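Local coordinates for protein transcriptional regulator (TetR/AcrR family) (Bacillus halodurans, PDB 5GP9) that probably represses genes of fatty acid degradation by binding their operator DNA as a TetR-family regulator that responds to an effector, at residues 8-13 / 36-41. Sequence-based numbering, arbitrary orientation.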
# COMPACT_ATOMS: atom_id res chain seq x y z
N TYR A 8 11.28 -24.00 -15.29
CA TYR A 8 10.42 -23.09 -14.48
C TYR A 8 11.21 -21.95 -13.89
O TYR A 8 10.93 -20.78 -14.17
CB TYR A 8 9.69 -23.89 -13.40
CG TYR A 8 8.89 -23.02 -12.49
CD1 TYR A 8 7.58 -22.61 -12.84
CD2 TYR A 8 9.47 -22.56 -11.30
CE1 TYR A 8 6.86 -21.78 -12.02
CE2 TYR A 8 8.76 -21.72 -10.45
CZ TYR A 8 7.46 -21.33 -10.84
OH TYR A 8 6.74 -20.47 -10.03
N ASP A 9 12.22 -22.27 -13.07
CA ASP A 9 12.97 -21.23 -12.43
C ASP A 9 13.62 -20.35 -13.37
O ASP A 9 13.64 -19.15 -13.15
CB ASP A 9 14.02 -21.81 -11.50
CG ASP A 9 13.42 -22.47 -10.32
OD1 ASP A 9 12.78 -21.76 -9.54
OD2 ASP A 9 13.55 -23.73 -10.17
N GLN A 10 14.24 -20.84 -14.46
CA GLN A 10 14.91 -19.89 -15.32
C GLN A 10 13.90 -18.92 -15.99
O GLN A 10 14.25 -17.80 -16.24
CB GLN A 10 15.88 -20.54 -16.37
CG GLN A 10 15.26 -21.10 -17.59
CD GLN A 10 16.13 -22.21 -18.26
OE1 GLN A 10 16.31 -23.28 -17.71
NE2 GLN A 10 16.72 -21.88 -19.33
N ILE A 11 12.69 -19.37 -16.32
CA ILE A 11 11.73 -18.47 -16.94
C ILE A 11 11.25 -17.39 -15.95
O ILE A 11 11.28 -16.19 -16.26
CB ILE A 11 10.53 -19.24 -17.55
CG1 ILE A 11 11.03 -20.08 -18.72
CG2 ILE A 11 9.49 -18.30 -18.05
CD1 ILE A 11 10.05 -21.21 -19.02
N ILE A 12 10.86 -17.83 -14.76
CA ILE A 12 10.35 -16.89 -13.73
C ILE A 12 11.47 -15.97 -13.30
O ILE A 12 11.25 -14.77 -13.13
CB ILE A 12 9.64 -17.57 -12.58
CG1 ILE A 12 10.58 -18.42 -11.79
CG2 ILE A 12 8.36 -18.21 -13.07
CD1 ILE A 12 10.19 -18.32 -10.32
N ASP A 13 12.70 -16.47 -13.14
CA ASP A 13 13.80 -15.57 -12.75
C ASP A 13 14.02 -14.54 -13.83
O ASP A 13 14.27 -13.36 -13.56
CB ASP A 13 15.13 -16.36 -12.56
CG ASP A 13 15.17 -17.18 -11.32
OD1 ASP A 13 14.23 -17.08 -10.49
OD2 ASP A 13 16.18 -18.00 -11.28
N ALA A 36 15.89 -15.72 -20.52
CA ALA A 36 15.84 -17.06 -19.99
C ALA A 36 16.70 -18.06 -20.83
O ALA A 36 16.81 -19.18 -20.44
CB ALA A 36 14.42 -17.59 -19.97
N GLY A 37 17.19 -17.62 -21.97
CA GLY A 37 17.99 -18.46 -22.87
C GLY A 37 17.19 -19.51 -23.60
O GLY A 37 17.71 -20.65 -23.86
N VAL A 38 15.94 -19.17 -23.94
CA VAL A 38 15.02 -20.17 -24.51
C VAL A 38 14.31 -19.59 -25.71
O VAL A 38 14.34 -18.36 -25.92
CB VAL A 38 14.02 -20.73 -23.52
CG1 VAL A 38 14.67 -21.50 -22.39
CG2 VAL A 38 13.09 -19.62 -22.98
N ALA A 39 13.81 -20.49 -26.56
CA ALA A 39 12.91 -20.09 -27.69
C ALA A 39 11.56 -19.61 -27.13
O ALA A 39 11.09 -20.10 -26.10
CB ALA A 39 12.68 -21.27 -28.64
N ASP A 40 10.89 -18.66 -27.80
CA ASP A 40 9.52 -18.24 -27.39
C ASP A 40 8.54 -19.38 -27.08
O ASP A 40 7.79 -19.33 -26.05
CB ASP A 40 8.91 -17.30 -28.44
CG ASP A 40 9.67 -16.01 -28.55
OD1 ASP A 40 10.70 -15.88 -27.86
OD2 ASP A 40 9.26 -15.12 -29.32
N GLY A 41 8.57 -20.42 -27.91
CA GLY A 41 7.74 -21.56 -27.73
C GLY A 41 7.96 -22.32 -26.46
O GLY A 41 7.04 -22.94 -25.94
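The side-chain amide of Q10 reaches across from helix 8-26 to the backbone carbonyl of A36, with Q10 NE2 donating to A36 O at 2.9 Å. The bond is nearly straight, 161° at the hydrogen, and the oxygen lies close to the amide plane of Q10 while the N-H meets the carbonyl almost head-on. With chi1 at 80°, CG of Q10 sits between its own N and carbonyl carbon, and the extended chain beyond it carries the amide over to A36. The same NE2 touches V38 CG1 at 3.7 Å, the side chains of Q10 and V38 meeting head to head. Beside this polar link, the buried methyl of A36 rests on the backbone of helix 8-26, with CB 3.7 Å from Q10 O and 4.1 Å from I11 CA. I11 CG1 adds a looser apolar contact, 4.4 Å from A36 CB, and I11 also packs on I43 and Y46 of helix 40-46. The gripped carbonyl immediately precedes G37, which has positive phi and, with two bonds back into the last turn, ends helix 29-36 in a Schellman motif. Q10 thus ties helix 8-26, first of the three-helix DNA-binding domain of TetR-family regulators, to the turn of the predicted helix-turn-helix.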